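Long-range contacts in F420-reducing hydrogenase, subunit beta (Methanothermobacter marburgensis, PDB 4OMF), which probably carries electrons from hydrogen oxidation through an iron-sulfur cluster and FAD to coenzyme F420, as one subunit of the F420-reducing hydrogenase: residues P57-A62 and S79-M84; A45-P50 and D66-A71. One frame throughout, in Å; residues are numbered along the deposited sequence.

How the contacts relate
From the N terminus, the chain runs through segment 45-50 on strand 44-51 and turns back into segment 57-62, its antiparallel neighbour on strand 56-62. It then enters helix 65-70, where contact 2 closes the first loop by laying residues 66-71 on the earlier strand. Past the helix it reaches the loop 79-84, and contact 1 closes a second loop on strand 56-62. The two loops cross, because their segments alternate along the chain. Backbone pairing of Ala62 with Ala45 and of Gln58 with Gly49 joins them. Helix and loop thus lie on opposite faces of one strand pair, and both contacts reach the adenosine half of FAD.

Contact 1 (P57-A62 and S79-M84); sequences PQPMVA and SPNVMM. With FAD (flavin-adenine dinucleotide), chain R.
Pro59 sets its ring into the hollow formed by segment 79-84, where five residues touch it: Ser79, Pro80, Asn81, Met83 and Met84. Its CG lies 3.8 Å from Pro80 CD, the two proline rings meeting obliquely. Ser79 OG lies 3.6 Å from Pro59 CG, with Pro59 CD equally near, and Met83 SD stands 4.0 Å from the same Pro59 CG. Asn81 OD1 lies beside Pro59 CB and CG. Pro59 CB also packs against Met84 CG at 3.5 Å. Met84 is bent at both chi2 and chi3, which folds its methyl back against Val61, with CE 4.0 Å from Val61 CG2. At the opposite end of the segment, Pro57 CG touches Ser79 CB at 3.8 Å.

No hydrogen bond links the two segments; the polar links run within the loop and on to Val100. Ser79 OG, anti to the backbone N (chi1 179°), donates to Asn81 OD1 at 2.9 Å, with a C=O...donor angle of 153° and the donor tilted 23° from the carbonyl plane. This bond spans Pro80, the centre of an inverse gamma turn. The amide is held at both ends, since Asn81 ND2 also bonds to Val100 O, and the same nitrogen lies 3.4 Å from FAD C2A. With an alanine here, the Ser79 hydroxyl and the Val100 carbonyl would probably lose these partners, and a gap would be likely to open beside the adenine.

Ser79 and Asn81 thus form part of the FAD pocket. The loop leads from helix 65-70 to helix 85-89 and packs on the face of strand 56-62 turned from helix 65-70. That strand is an edge strand of the mixed sheet within this chain; side chains of the loop also touch strand 44-51 and helix 103-114.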
loop_
_atom_site.group_PDB
_atom_site.type_symbol
_atom_site.label_atom_id
_atom_site.label_comp_id
_atom_site.label_asym_id
_atom_site.label_seq_id
_atom_site.Cartn_x
_atom_site.Cartn_y
_atom_site.Cartn_z
ATOM N N PRO C 57 5.574 -25.679 11.125
ATOM C CA PRO C 57 5.080 -26.352 9.920
ATOM C C PRO C 57 4.695 -25.375 8.819
ATOM O O PRO C 57 4.567 -24.178 9.050
ATOM C CB PRO C 57 3.850 -27.116 10.419
ATOM C CG PRO C 57 3.354 -26.285 11.592
ATOM C CD PRO C 57 4.622 -25.744 12.248
ATOM N N GLN C 58 4.525 -25.903 7.615
ATOM C CA GLN C 58 3.986 -25.127 6.500
ATOM C C GLN C 58 2.858 -25.921 5.842
ATOM O O GLN C 58 2.991 -27.136 5.608
ATOM C CB GLN C 58 5.088 -24.790 5.487
ATOM C CG GLN C 58 6.115 -23.777 6.017
ATOM C CD GLN C 58 5.572 -22.341 6.066
ATOM O OE1 GLN C 58 4.614 -21.992 5.357
ATOM N NE2 GLN C 58 6.187 -21.504 6.903
ATOM N N PRO C 59 1.747 -25.247 5.539
ATOM C CA PRO C 59 0.667 -25.921 4.804
ATOM C C PRO C 59 1.181 -26.439 3.483
ATOM O O PRO C 59 2.007 -25.783 2.833
ATOM C CB PRO C 59 -0.375 -24.820 4.593
ATOM C CG PRO C 59 -0.058 -23.793 5.657
ATOM C CD PRO C 59 1.428 -23.840 5.834
ATOM N N MET C 60 0.700 -27.605 3.087
ATOM C CA MET C 60 1.146 -28.211 1.838
ATOM C C MET C 60 0.044 -29.137 1.315
ATOM O O MET C 60 -0.810 -29.598 2.083
ATOM C CB MET C 60 2.457 -28.973 2.046
ATOM C CG MET C 60 2.343 -30.190 2.974
ATOM S SD MET C 60 1.840 -31.702 2.119
ATOM C CE MET C 60 3.126 -31.855 0.882
ATOM N N VAL C 61 0.059 -29.399 0.012
ATOM C CA VAL C 61 -0.966 -30.251 -0.599
ATOM C C VAL C 61 -0.420 -31.665 -0.719
ATOM O O VAL C 61 0.508 -31.900 -1.479
ATOM C CB VAL C 61 -1.381 -29.734 -2.007
ATOM C CG1 VAL C 61 -2.445 -30.625 -2.634
ATOM C CG2 VAL C 61 -1.853 -28.284 -1.932
ATOM N N ALA C 62 -0.963 -32.597 0.054
ATOM C CA ALA C 62 -0.471 -33.970 0.030
ATOM C C ALA C 62 -1.276 -34.756 -0.972
ATOM O O ALA C 62 -2.503 -34.688 -0.952
ATOM C CB ALA C 62 -0.569 -34.624 1.439
ATOM N N SER C 79 -0.192 -22.892 11.425
ATOM C CA SER C 79 -0.080 -23.452 10.088
ATOM C C SER C 79 -1.364 -23.035 9.401
ATOM O O SER C 79 -2.396 -23.658 9.602
ATOM C CB SER C 79 0.071 -24.969 10.103
ATOM O OG SER C 79 0.150 -25.489 8.779
ATOM N N PRO C 80 -1.321 -21.934 8.634
ATOM C CA PRO C 80 -2.578 -21.389 8.102
ATOM C C PRO C 80 -3.072 -22.228 6.936
ATOM O O PRO C 80 -2.958 -21.806 5.777
ATOM C CB PRO C 80 -2.191 -19.976 7.641
ATOM C CG PRO C 80 -0.817 -19.715 8.228
ATOM C CD PRO C 80 -0.175 -21.071 8.325
ATOM N N ASN C 81 -3.623 -23.398 7.249
ATOM C CA ASN C 81 -3.955 -24.400 6.238
ATOM C C ASN C 81 -4.910 -23.912 5.172
ATOM O O ASN C 81 -4.834 -24.368 4.040
ATOM C CB ASN C 81 -4.559 -25.653 6.898
ATOM C CG ASN C 81 -3.521 -26.509 7.575
ATOM O OD1 ASN C 81 -2.332 -26.202 7.543
ATOM N ND2 ASN C 81 -3.961 -27.604 8.182
ATOM N N VAL C 82 -5.808 -22.992 5.527
ATOM C CA VAL C 82 -6.778 -22.507 4.556
ATOM C C VAL C 82 -6.082 -21.859 3.369
ATOM O O VAL C 82 -6.621 -21.906 2.263
ATOM C CB VAL C 82 -7.772 -21.499 5.191
ATOM C CG1 VAL C 82 -8.895 -21.112 4.211
ATOM C CG2 VAL C 82 -8.373 -22.103 6.449
ATOM N N MET C 83 -4.900 -21.279 3.573
ATOM C CA MET C 83 -4.216 -20.546 2.491
ATOM C C MET C 83 -3.928 -21.394 1.241
ATOM O O MET C 83 -3.750 -20.845 0.156
ATOM C CB MET C 83 -2.900 -19.941 3.001
ATOM C CG MET C 83 -1.757 -20.938 3.143
ATOM S SD MET C 83 -0.285 -20.215 3.969
ATOM C CE MET C 83 0.048 -18.941 2.745
ATOM N N MET C 84 -3.850 -22.719 1.378
ATOM C CA MET C 84 -3.467 -23.552 0.233
ATOM C C MET C 84 -4.645 -24.204 -0.505
ATOM O O MET C 84 -4.439 -24.872 -1.506
ATOM C CB MET C 84 -2.503 -24.660 0.680
ATOM C CG MET C 84 -1.183 -24.143 1.232
ATOM S SD MET C 84 -0.224 -23.362 -0.072
ATOM C CE MET C 84 -0.131 -24.736 -1.226
HETATM P PA FAD R . -2.400 -37.359 13.144
HETATM O O1A FAD R . -1.276 -37.180 14.131
HETATM O O2A FAD R . -2.584 -38.600 12.322
HETATM O O5B FAD R . -2.330 -36.136 12.126
HETATM C C5B FAD R . -2.341 -34.832 12.724
HETATM C C4B FAD R . -2.848 -33.848 11.667
HETATM O O4B FAD R . -2.931 -32.544 12.244
HETATM C C3B FAD R . -1.871 -33.781 10.499
HETATM O O3B FAD R . -2.546 -33.909 9.238
HETATM C C2B FAD R . -1.279 -32.384 10.625
HETATM O O2B FAD R . -1.006 -31.828 9.329
HETATM C C1B FAD R . -2.354 -31.601 11.355
HETATM N N9A FAD R . -1.748 -30.493 12.114
HETATM C C8A FAD R . -0.741 -30.604 12.999
HETATM N N7A FAD R . -0.435 -29.396 13.527
HETATM C C5A FAD R . -1.281 -28.495 12.955
HETATM C C6A FAD R . -1.486 -27.032 13.048
HETATM N N6A FAD R . -0.714 -26.259 13.858
HETATM N N1A FAD R . -2.468 -26.504 12.300
HETATM C C2A FAD R . -3.224 -27.241 11.459
HETATM N N3A FAD R . -3.090 -28.580 11.309
HETATM C C4A FAD R . -2.143 -29.231 12.030
HETATM N N1 FAD R . -6.651 -31.848 20.915
HETATM C C2 FAD R . -7.543 -31.828 21.985
HETATM O O2 FAD R . -8.049 -32.903 22.364
HETATM N N3 FAD R . -7.804 -30.624 22.624
HETATM C C4 FAD R . -7.236 -29.447 22.182
HETATM O O4 FAD R . -7.530 -28.379 22.763
HETATM C C4X FAD R . -5.915 -29.557 21.605
HETATM N N5 FAD R . -5.273 -28.267 21.245
HETATM C C5X FAD R . -4.830 -28.233 19.846
HETATM C C6 FAD R . -4.269 -27.010 19.439
HETATM C C7 FAD R . -3.616 -26.919 18.204
HETATM C C7M FAD R . -3.016 -25.595 17.749
HETATM C C8 FAD R . -3.525 -28.063 17.414
HETATM C C8M FAD R . -2.839 -28.096 16.061
HETATM C C9 FAD R . -4.072 -29.298 17.823
HETATM C C9A FAD R . -4.651 -29.413 19.092
HETATM N N10 FAD R . -5.293 -30.621 19.470
HETATM C C10 FAD R . -5.806 -30.775 20.745
HETATM C "C1'" FAD R . -5.515 -31.749 18.545
HETATM C "C2'" FAD R . -4.462 -32.825 18.608
HETATM O "O2'" FAD R . -3.297 -32.449 19.185
HETATM C "C3'" FAD R . -4.390 -33.557 17.478
HETATM O "O3'" FAD R . -3.837 -32.895 16.433
HETATM C "C4'" FAD R . -5.611 -34.388 17.119
HETATM O "O4'" FAD R . -6.034 -35.227 18.215
HETATM C "C5'" FAD R . -5.351 -35.232 15.867
HETATM O "O5'" FAD R . -4.529 -36.341 16.200
HETATM P P FAD R . -4.437 -37.620 15.242
HETATM O O1P FAD R . -5.859 -38.028 14.925
HETATM O O2P FAD R . -3.526 -38.643 15.855
HETATM O O3P FAD R . -3.798 -36.993 13.883
#

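Contact 2 (A45-P50 and D66-A71); sequences AVVAGP and DELKAA. With FAD (flavin-adenine dinucleotide), chain R.
Val47 and Leu68 meet through branches set by their first torsions. In Val47, CG1 stands anti to the carbonyl carbon (chi1 -67°), which places CG2 between the backbone N and the carbonyl carbon, pointing at Ala71. Leu68 likewise has CG anti to its carbonyl carbon (chi1 -70°), and its CD2 branch reaches the strand. The two side chains cross at about a right angle, with Leu68 CD2 3.9 Å from Val47 CG1 and 4.2 Å from Ala45 CB, so one methyl spans two residues of the strand that point to the same face.

Packing is tightest at Ala71, whose CB lies 3.5 Å from Val47 CG2, closer than usual for two carbons. The same methyl rests 3.6 Å from Ala48 O. Farther along, Pro50 CG lies 3.9 Å from Ala70 O, where both residues are exposed to solvent.

The interface carries no hydrogen bond between its segments and is made of alanine, valine and leucine methyls beside the cofactor, with Pro50 at one end. Ala48 N donates to the ribose hydroxyl O2B of FAD at 2.8 Å, O2B gives a weak bond back to Ala48 O, and Ala71 O approaches the ribose carbon C2B, so strand 45-50 and Ala71 together border the ribose.

Helix 66-70 crosses strand 45-50 at 72°, their axes 8.4 Å apart at closest approach. Leu33 of helix 28-39 touches Ala45, Val47 and Leu68 together, Ala62 of strand 56-62 also packs on Leu68, and Lys69 forms a salt bridge to Glu18 of helix 17-22.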
loop_
_atom_site.group_PDB
_atom_site.type_symbol
_atom_site.label_atom_id
_atom_site.label_comp_id
_atom_site.label_asym_id
_atom_site.label_seq_id
_atom_site.Cartn_x
_atom_site.Cartn_y
_atom_site.Cartn_z
ATOM N N ALA C 45 -5.039 -33.688 -0.133
ATOM C CA ALA C 45 -5.491 -32.990 1.060
ATOM C C ALA C 45 -4.497 -31.933 1.498
ATOM O O ALA C 45 -3.301 -32.123 1.367
ATOM C CB ALA C 45 -5.733 -33.989 2.207
ATOM N N VAL C 46 -4.995 -30.831 2.041
ATOM C CA VAL C 46 -4.099 -29.808 2.584
ATOM C C VAL C 46 -3.836 -30.176 4.041
ATOM O O VAL C 46 -4.781 -30.462 4.789
ATOM C CB VAL C 46 -4.699 -28.374 2.478
ATOM C CG1 VAL C 46 -3.823 -27.388 3.263
ATOM C CG2 VAL C 46 -4.790 -27.936 1.007
ATOM N N VAL C 47 -2.550 -30.241 4.405
ATOM C CA VAL C 47 -2.110 -30.612 5.744
ATOM C C VAL C 47 -0.970 -29.716 6.226
ATOM O O VAL C 47 -0.358 -29.009 5.431
ATOM C CB VAL C 47 -1.629 -32.071 5.804
ATOM C CG1 VAL C 47 -2.802 -33.043 5.560
ATOM C CG2 VAL C 47 -0.511 -32.294 4.804
ATOM N N ALA C 48 -0.675 -29.773 7.522
ATOM C CA ALA C 48 0.449 -29.028 8.083
ATOM C C ALA C 48 1.738 -29.829 7.982
ATOM O O ALA C 48 2.036 -30.619 8.871
ATOM C CB ALA C 48 0.171 -28.656 9.545
ATOM N N GLY C 49 2.491 -29.630 6.902
ATOM C CA GLY C 49 3.689 -30.412 6.650
ATOM C C GLY C 49 4.933 -29.754 7.215
ATOM O O GLY C 49 4.862 -28.658 7.772
ATOM N N PRO C 50 6.087 -30.425 7.079
ATOM C CA PRO C 50 7.345 -29.897 7.627
ATOM C C PRO C 50 7.683 -28.558 6.991
ATOM O O PRO C 50 7.354 -28.346 5.822
ATOM C CB PRO C 50 8.380 -30.965 7.242
ATOM C CG PRO C 50 7.570 -32.210 6.954
ATOM C CD PRO C 50 6.271 -31.712 6.390
ATOM N N ASP C 66 2.302 -41.351 1.791
ATOM C CA ASP C 66 3.596 -40.943 2.345
ATOM C C ASP C 66 3.588 -39.476 2.780
ATOM O O ASP C 66 4.097 -39.144 3.850
ATOM C CB ASP C 66 4.724 -41.170 1.334
ATOM C CG ASP C 66 5.213 -42.611 1.305
ATOM O OD1 ASP C 66 4.743 -43.437 2.124
ATOM O OD2 ASP C 66 6.087 -42.909 0.464
ATOM N N GLU C 67 3.009 -38.599 1.959
ATOM C CA GLU C 67 2.984 -37.184 2.292
ATOM C C GLU C 67 2.039 -36.896 3.458
ATOM O O GLU C 67 2.302 -36.005 4.287
ATOM C CB GLU C 67 2.587 -36.344 1.073
ATOM C CG GLU C 67 3.686 -36.212 0.048
ATOM C CD GLU C 67 3.207 -35.554 -1.248
ATOM O OE1 GLU C 67 2.023 -35.728 -1.609
ATOM O OE2 GLU C 67 4.024 -34.877 -1.907
ATOM N N LEU C 68 0.942 -37.647 3.523
ATOM C CA LEU C 68 0.016 -37.521 4.658
ATOM C C LEU C 68 0.724 -37.938 5.938
ATOM O O LEU C 68 0.614 -37.281 6.975
ATOM C CB LEU C 68 -1.225 -38.380 4.443
ATOM C CG LEU C 68 -2.167 -37.883 3.350
ATOM C CD1 LEU C 68 -3.296 -38.907 3.065
ATOM C CD2 LEU C 68 -2.738 -36.535 3.740
ATOM N N LYS C 69 1.418 -39.060 5.863
ATOM C CA LYS C 69 2.148 -39.581 7.013
ATOM C C LYS C 69 3.240 -38.605 7.460
ATOM O O LYS C 69 3.485 -38.442 8.654
ATOM C CB LYS C 69 2.765 -40.935 6.682
ATOM C CG LYS C 69 1.754 -42.058 6.663
ATOM C CD LYS C 69 2.416 -43.379 6.354
ATOM C CE LYS C 69 1.385 -44.454 6.056
ATOM N NZ LYS C 69 2.041 -45.680 5.499
ATOM N N ALA C 70 3.896 -37.954 6.505
ATOM C CA ALA C 70 4.951 -36.987 6.858
ATOM C C ALA C 70 4.413 -35.762 7.610
ATOM O O ALA C 70 5.186 -35.028 8.258
ATOM C CB ALA C 70 5.705 -36.536 5.606
ATOM N N ALA C 71 3.100 -35.545 7.537
ATOM C CA ALA C 71 2.464 -34.409 8.196
ATOM C C ALA C 71 1.864 -34.782 9.571
ATOM O O ALA C 71 1.388 -33.909 10.307
ATOM C CB ALA C 71 1.375 -33.820 7.302
HETATM P PA FAD R . -2.400 -37.359 13.144
HETATM O O1A FAD R . -1.276 -37.180 14.131
HETATM O O2A FAD R . -2.584 -38.600 12.322
HETATM O O5B FAD R . -2.330 -36.136 12.126
HETATM C C5B FAD R . -2.341 -34.832 12.724
HETATM C C4B FAD R . -2.848 -33.848 11.667
HETATM O O4B FAD R . -2.931 -32.544 12.244
HETATM C C3B FAD R . -1.871 -33.781 10.499
HETATM O O3B FAD R . -2.546 -33.909 9.238
HETATM C C2B FAD R . -1.279 -32.384 10.625
HETATM O O2B FAD R . -1.006 -31.828 9.329
HETATM C C1B FAD R . -2.354 -31.601 11.355
HETATM N N9A FAD R . -1.748 -30.493 12.114
HETATM C C8A FAD R . -0.741 -30.604 12.999
HETATM N N7A FAD R . -0.435 -29.396 13.527
HETATM C C5A FAD R . -1.281 -28.495 12.955
HETATM C C6A FAD R . -1.486 -27.032 13.048
HETATM N N6A FAD R . -0.714 -26.259 13.858
HETATM N N1A FAD R . -2.468 -26.504 12.300
HETATM C C2A FAD R . -3.224 -27.241 11.459
HETATM N N3A FAD R . -3.090 -28.580 11.309
HETATM C C4A FAD R . -2.143 -29.231 12.030
HETATM N N1 FAD R . -6.651 -31.848 20.915
HETATM C C2 FAD R . -7.543 -31.828 21.985
HETATM O O2 FAD R . -8.049 -32.903 22.364
HETATM N N3 FAD R . -7.804 -30.624 22.624
HETATM C C4 FAD R . -7.236 -29.447 22.182
HETATM O O4 FAD R . -7.530 -28.379 22.763
HETATM C C4X FAD R . -5.915 -29.557 21.605
HETATM N N5 FAD R . -5.273 -28.267 21.245
HETATM C C5X FAD R . -4.830 -28.233 19.846
HETATM C C6 FAD R . -4.269 -27.010 19.439
HETATM C C7 FAD R . -3.616 -26.919 18.204
HETATM C C7M FAD R . -3.016 -25.595 17.749
HETATM C C8 FAD R . -3.525 -28.063 17.414
HETATM C C8M FAD R . -2.839 -28.096 16.061
HETATM C C9 FAD R . -4.072 -29.298 17.823
HETATM C C9A FAD R . -4.651 -29.413 19.092
HETATM N N10 FAD R . -5.293 -30.621 19.470
HETATM C C10 FAD R . -5.806 -30.775 20.745
HETATM C "C1'" FAD R . -5.515 -31.749 18.545
HETATM C "C2'" FAD R . -4.462 -32.825 18.608
HETATM O "O2'" FAD R . -3.297 -32.449 19.185
HETATM C "C3'" FAD R . -4.390 -33.557 17.478
HETATM O "O3'" FAD R . -3.837 -32.895 16.433
HETATM C "C4'" FAD R . -5.611 -34.388 17.119
HETATM O "O4'" FAD R . -6.034 -35.227 18.215
HETATM C "C5'" FAD R . -5.351 -35.232 15.867
HETATM O "O5'" FAD R . -4.529 -36.341 16.200
HETATM P P FAD R . -4.437 -37.620 15.242
HETATM O O1P FAD R . -5.859 -38.028 14.925
HETATM O O2P FAD R . -3.526 -38.643 15.855
HETATM O O3P FAD R . -3.798 -36.993 13.883
#